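Local coordinates for SeviL (Septifer virgatus, PDB 6LF2), which binds the glycans of asialo-GM1 and GM1b as an R-type lectin with a beta-trefoil fold, probably with apoptosis-related, anti-cancer activity, at residues R22-N26 with M39-W45; E18-R22 with I34-K38. All blocks are in the same frame, centred on the assembly; numbering follows the deposited sequence.

Interaction 1: residues R22-N26 with M39-W45; sequences RAFYN and MYDDQIW. With NGA (2-acetamido-2-deoxy-beta-D-galactopyranose), chain D; GAL (beta-D-galactopyranose), chain C.
Asp42 and Asn26 meet in the glycan pocket of the lectin, where the loop 39-45, with its short 3-10 turn at 41-43, packs against the strand 22-26. Asn26 ND2 donates to Asp42 OD2 over 3.0 Å, on the anti side of that oxygen, with amide and carboxylate planes almost perpendicular at 87°. The same nitrogen also donates to O4 of the galactose of chain C. Both oxygens of the Asp42 carboxylate accept from the N-acetylgalactosamine: its O4 hydroxyl lies 2.6 Å from Asp42 OD2 and its O6 hydroxyl 2.7 Å from Asp42 OD1. Because Asp42 CG sits between its own backbone N and carbonyl carbon (chi1 62°), the carboxylate runs alongside Phe24, whose ring receives the sugar's C6 over the centre of one face.

Gln43 serves as a two-ended clamp. Its NE2 donates to the sugar O6 over 2.8 Å, while its OE1 takes a nearly straight bond from Arg22 NH1 at 2.9 Å, in the guanidinium plane but above the amide plane. This second-shell bond helps fix which way round the amide lies, and Met39 CG covers a face of the guanidinium. Tyr40 lays its ring beneath C3 and C4 of the N-acetylgalactosamine.

Behind the pocket, Tyr25 N donates to Asp42 O (3.1 Å). The buried Trp45 indole donates from Trp45 NE1 to Ala23 O at 3.0 Å. Its CH2 rests against Tyr25 CB. An aspartate gripping a galactose-type ring that lies against aromatic side chains is the sugar-site pattern of R-type beta-trefoil lectins.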
# COMPACT_ATOMS: atom_id res chain seq x y z
N ARG B 22 -4.61 0.51 6.95
CA ARG B 22 -5.43 -0.04 5.87
C ARG B 22 -6.85 -0.26 6.36
O ARG B 22 -7.07 -0.79 7.45
CB ARG B 22 -4.83 -1.36 5.36
CG ARG B 22 -3.74 -1.17 4.29
CD ARG B 22 -2.56 -2.13 4.47
NE ARG B 22 -1.61 -1.62 5.46
CZ ARG B 22 -1.33 -2.20 6.62
NH1 ARG B 22 -1.91 -3.34 6.97
NH2 ARG B 22 -0.46 -1.63 7.45
N ALA B 23 -7.82 0.19 5.56
CA ALA B 23 -9.22 -0.12 5.81
C ALA B 23 -9.43 -1.62 5.73
O ALA B 23 -8.86 -2.28 4.87
CB ALA B 23 -10.10 0.60 4.78
N PHE B 24 -10.26 -2.17 6.62
CA PHE B 24 -10.55 -3.60 6.58
C PHE B 24 -12.01 -3.84 6.94
O PHE B 24 -12.66 -3.01 7.60
CB PHE B 24 -9.63 -4.39 7.53
CG PHE B 24 -9.92 -4.17 9.00
CD1 PHE B 24 -9.28 -3.16 9.70
CD2 PHE B 24 -10.83 -4.98 9.68
CE1 PHE B 24 -9.54 -2.95 11.06
CE2 PHE B 24 -11.11 -4.77 11.03
CZ PHE B 24 -10.46 -3.75 11.72
N TYR B 25 -12.53 -4.99 6.52
CA TYR B 25 -13.84 -5.46 6.96
C TYR B 25 -13.74 -6.96 7.20
O TYR B 25 -13.53 -7.72 6.26
CB TYR B 25 -14.94 -5.15 5.94
CG TYR B 25 -16.28 -5.72 6.37
CD1 TYR B 25 -16.86 -5.34 7.57
CD2 TYR B 25 -16.96 -6.66 5.59
CE1 TYR B 25 -18.08 -5.85 7.98
CE2 TYR B 25 -18.18 -7.19 6.00
CZ TYR B 25 -18.73 -6.78 7.20
OH TYR B 25 -19.95 -7.28 7.63
N ASN B 26 -13.91 -7.37 8.46
CA ASN B 26 -13.93 -8.77 8.86
C ASN B 26 -15.38 -9.19 9.10
O ASN B 26 -15.99 -8.77 10.08
CB ASN B 26 -13.09 -9.01 10.11
CG ASN B 26 -12.82 -10.48 10.36
OD1 ASN B 26 -13.69 -11.21 10.85
ND2 ASN B 26 -11.60 -10.93 10.03
N MET B 39 -0.38 -6.93 7.31
CA MET B 39 -1.30 -6.99 6.18
C MET B 39 -2.06 -8.31 6.21
O MET B 39 -1.45 -9.39 6.26
CB MET B 39 -0.52 -6.80 4.88
CG MET B 39 0.27 -5.49 4.85
SD MET B 39 1.08 -5.09 3.29
CE MET B 39 -0.34 -4.86 2.22
N TYR B 40 -3.38 -8.23 6.24
CA TYR B 40 -4.26 -9.38 6.27
C TYR B 40 -5.19 -9.36 5.07
O TYR B 40 -5.43 -8.31 4.46
CB TYR B 40 -5.13 -9.38 7.53
CG TYR B 40 -4.46 -9.69 8.84
CD1 TYR B 40 -4.34 -11.01 9.28
CD2 TYR B 40 -4.04 -8.67 9.69
CE1 TYR B 40 -3.78 -11.30 10.51
CE2 TYR B 40 -3.49 -8.96 10.92
CZ TYR B 40 -3.35 -10.27 11.32
OH TYR B 40 -2.80 -10.56 12.54
N ASP B 41 -5.77 -10.53 4.79
CA ASP B 41 -6.66 -10.71 3.64
C ASP B 41 -7.90 -9.84 3.72
O ASP B 41 -8.45 -9.47 2.67
CB ASP B 41 -7.09 -12.17 3.53
CG ASP B 41 -6.09 -13.01 2.78
OD1 ASP B 41 -5.06 -12.45 2.36
OD2 ASP B 41 -6.36 -14.22 2.60
N ASP B 42 -8.38 -9.52 4.92
CA ASP B 42 -9.60 -8.74 5.01
C ASP B 42 -9.35 -7.25 4.76
O ASP B 42 -10.27 -6.44 4.89
CB ASP B 42 -10.31 -8.97 6.35
CG ASP B 42 -9.49 -8.56 7.57
OD1 ASP B 42 -8.39 -8.00 7.43
OD2 ASP B 42 -9.97 -8.80 8.70
N GLN B 43 -8.13 -6.88 4.38
CA GLN B 43 -7.83 -5.53 3.92
C GLN B 43 -7.91 -5.41 2.41
O GLN B 43 -7.61 -4.33 1.87
CB GLN B 43 -6.43 -5.11 4.42
CG GLN B 43 -6.32 -5.09 5.95
CD GLN B 43 -4.89 -5.19 6.43
OE1 GLN B 43 -3.95 -4.94 5.67
NE2 GLN B 43 -4.71 -5.58 7.68
N ILE B 44 -8.28 -6.47 1.70
CA ILE B 44 -8.38 -6.45 0.24
C ILE B 44 -9.83 -6.17 -0.15
O ILE B 44 -10.74 -6.89 0.27
CB ILE B 44 -7.90 -7.76 -0.38
CG1 ILE B 44 -6.46 -8.03 0.07
CG2 ILE B 44 -7.99 -7.70 -1.90
CD1 ILE B 44 -5.86 -9.31 -0.48
N TRP B 45 -10.03 -5.13 -0.97
CA TRP B 45 -11.35 -4.68 -1.38
C TRP B 45 -11.54 -4.85 -2.88
O TRP B 45 -10.58 -4.78 -3.65
CB TRP B 45 -11.59 -3.20 -1.02
CG TRP B 45 -11.47 -2.91 0.44
CD1 TRP B 45 -10.32 -2.75 1.15
CD2 TRP B 45 -12.55 -2.72 1.38
NE1 TRP B 45 -10.60 -2.49 2.46
CE2 TRP B 45 -11.95 -2.46 2.64
CE3 TRP B 45 -13.94 -2.75 1.29
CZ2 TRP B 45 -12.70 -2.23 3.79
CZ3 TRP B 45 -14.69 -2.52 2.45
CH2 TRP B 45 -14.07 -2.26 3.68
C1 NGA D . -6.73 -7.88 13.69
C2 NGA D . -7.52 -9.18 13.58
C3 NGA D . -7.41 -9.78 12.18
C4 NGA D . -7.71 -8.72 11.13
C5 NGA D . -6.94 -7.43 11.39
C6 NGA D . -7.31 -6.32 10.41
C7 NGA D . -7.94 -10.57 15.54
C8 NGA D . -7.54 -11.81 16.30
N2 NGA D . -7.10 -10.13 14.60
O3 NGA D . -8.37 -10.80 12.07
O4 NGA D . -9.10 -8.43 11.13
O5 NGA D . -7.21 -6.98 12.70
O6 NGA D . -6.85 -6.61 9.12
O7 NGA D . -8.99 -10.00 15.82
C1 GAL C . -7.98 -11.90 11.24
C2 GAL C . -8.80 -13.13 11.69
C3 GAL C . -8.55 -14.34 10.79
C4 GAL C . -8.87 -13.95 9.33
C5 GAL C . -8.00 -12.72 8.99
C6 GAL C . -8.24 -12.12 7.63
O2 GAL C . -8.48 -13.50 13.04
O3 GAL C . -9.36 -15.44 11.18
O4 GAL C . -10.28 -13.65 9.13
O5 GAL C . -8.25 -11.64 9.91
O6 GAL C . -7.73 -12.95 6.63
O HOH W 1 -7.00 -1.97 2.70

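Interaction 2: residues E18-R22 with I34-K38; sequences ENGGR and IFTGK. With GAL (beta-D-galactopyranose), chain E.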
# COMPACT_ATOMS: atom_id res chain seq x y z
N GLU B 18 -1.69 9.27 6.28
CA GLU B 18 -1.27 9.90 7.52
C GLU B 18 -0.71 8.91 8.54
O GLU B 18 0.19 9.27 9.31
CB GLU B 18 -2.44 10.70 8.11
CG GLU B 18 -2.10 11.52 9.33
CD GLU B 18 -1.23 12.74 9.02
OE1 GLU B 18 -0.96 13.02 7.84
OE2 GLU B 18 -0.81 13.41 9.99
N ASN B 19 -1.20 7.66 8.55
CA ASN B 19 -0.72 6.66 9.49
C ASN B 19 -0.35 5.32 8.85
O ASN B 19 0.01 4.39 9.58
CB ASN B 19 -1.77 6.42 10.59
CG ASN B 19 -3.05 5.81 10.06
OD1 ASN B 19 -3.20 5.57 8.86
ND2 ASN B 19 -4.00 5.56 10.96
N GLY B 20 -0.41 5.20 7.53
CA GLY B 20 -0.14 3.94 6.86
C GLY B 20 -1.14 2.85 7.12
O GLY B 20 -0.88 1.69 6.76
N GLY B 21 -2.28 3.17 7.75
CA GLY B 21 -3.25 2.15 8.08
C GLY B 21 -4.16 1.77 6.92
O GLY B 21 -4.45 2.57 6.03
N ARG B 22 -4.61 0.51 6.95
CA ARG B 22 -5.43 -0.04 5.87
C ARG B 22 -6.85 -0.26 6.36
O ARG B 22 -7.07 -0.79 7.45
CB ARG B 22 -4.83 -1.36 5.36
CG ARG B 22 -3.74 -1.17 4.29
CD ARG B 22 -2.56 -2.13 4.47
NE ARG B 22 -1.61 -1.62 5.46
CZ ARG B 22 -1.33 -2.20 6.62
NH1 ARG B 22 -1.91 -3.34 6.97
NH2 ARG B 22 -0.46 -1.63 7.45
N ILE B 34 -9.85 0.53 10.54
CA ILE B 34 -8.53 0.76 9.94
C ILE B 34 -7.47 0.17 10.87
O ILE B 34 -7.55 0.30 12.10
CB ILE B 34 -8.29 2.27 9.67
CG1 ILE B 34 -6.90 2.52 9.08
CG2 ILE B 34 -8.49 3.10 10.94
CD1 ILE B 34 -6.65 3.99 8.72
N PHE B 35 -6.49 -0.52 10.29
CA PHE B 35 -5.46 -1.21 11.06
C PHE B 35 -4.08 -0.85 10.51
O PHE B 35 -3.90 -0.80 9.29
CB PHE B 35 -5.69 -2.73 11.00
CG PHE B 35 -4.66 -3.52 11.76
CD1 PHE B 35 -4.50 -3.33 13.11
CD2 PHE B 35 -3.87 -4.46 11.11
CE1 PHE B 35 -3.56 -4.05 13.82
CE2 PHE B 35 -2.92 -5.19 11.81
CZ PHE B 35 -2.77 -4.99 13.16
N THR B 36 -3.11 -0.59 11.40
CA THR B 36 -1.81 -0.07 10.96
C THR B 36 -0.67 -1.08 10.98
O THR B 36 0.46 -0.71 10.65
CB THR B 36 -1.40 1.14 11.79
OG1 THR B 36 -1.31 0.75 13.17
CG2 THR B 36 -2.41 2.27 11.63
N GLY B 37 -0.92 -2.34 11.33
CA GLY B 37 0.15 -3.31 11.41
C GLY B 37 0.18 -4.31 10.27
O GLY B 37 0.12 -3.93 9.10
N LYS B 38 0.24 -5.60 10.61
CA LYS B 38 0.29 -6.68 9.62
C LYS B 38 -0.77 -6.54 8.53
O LYS B 38 -1.90 -6.10 8.77
CB LYS B 38 0.12 -8.03 10.33
CG LYS B 38 0.17 -9.23 9.39
CD LYS B 38 0.30 -10.55 10.13
CE LYS B 38 0.97 -11.60 9.25
NZ LYS B 38 0.35 -11.67 7.88
C1 GAL E . -6.35 -5.28 17.87
C2 GAL E . -5.57 -6.57 17.55
C3 GAL E . -4.95 -6.50 16.16
C4 GAL E . -6.03 -6.21 15.13
C5 GAL E . -6.82 -4.97 15.56
C6 GAL E . -8.01 -4.59 14.68
O2 GAL E . -4.51 -6.78 18.48
O3 GAL E . -4.32 -7.72 15.81
O4 GAL E . -6.89 -7.32 15.01
O5 GAL E . -7.35 -5.11 16.88
O6 GAL E . -8.59 -3.38 15.16
O HOH W 2 1.13 1.98 9.55
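Arg22 pairs with Phe35 as an antiparallel hydrogen-bonded pair: Arg22 N donates to Phe35 O at 2.8 Å and Phe35 N to Arg22 O at 2.9 Å. From this anchor the Arg22 side chain can be followed outward. CB lies 4.1 Å from Phe35 O, and bends at chi2 (140°) and chi3 (-83°) turn the chain back across the turn that follows the strand. NE, beyond CG and CD, is hydrogen-bonded to Gln15 of the same chain. At CZ the group meets the Gly37 carbonyl end-on, and both terminal nitrogens donate to its oxygen: NH1 at 3.0 Å from Gly37 O and NH2 at 2.9 Å, the latter in the carbonyl plane on a lone pair. NH1 adds a weak bond to Lys38 O, while Phe35 O stands over one guanidinium face. The positive group thus gathers carbonyl oxygens of the turn. Separately, the Phe35 ring has Gly37 N centred 3.5 Å above one face.

At the other end, Asn19 OD1 accepts from Gly21 N in an Asx turn, and the Asn19 amide touches Ile34 CD1 and Thr36 CG2. Gly21 CA packs on Thr36 CG2, and Gly21 C on Ile34 CG1 at 3.6 Å. Phe35 CE1 approaches C4 of the chain E galactose at 3.5 Å. Strands 22-26 and 31-35 form a two-stranded antiparallel hairpin, with its open end tied by arginine to the following turn, beside the glycan site of this beta-trefoil.

Overall arrangement
Interactions 1 and 2 share Arg22 and have centres 10 Å apart. Its guanidinium bridges them: one nitrogen, NH1, donates to Gln43 OE1 of 39-45 and to Gly37 O of 34-38, and only weakly to Lys38 O. Gln43 NE2 closes the circuit, probably hydrogen-bonding Lys38 O at 3.1 Å. The aromatic side chains join as well, Phe24 CD1 packing on Phe35 CB at 3.8 Å. The glycan lies across both contacts, with interaction 1 supplying most of the polar grip and interaction 2 adding Phe35, which also touches the N-acetylgalactosamine. Both reach the second subunit, whose Lys38 forms a salt bridge with Glu18 of this chain.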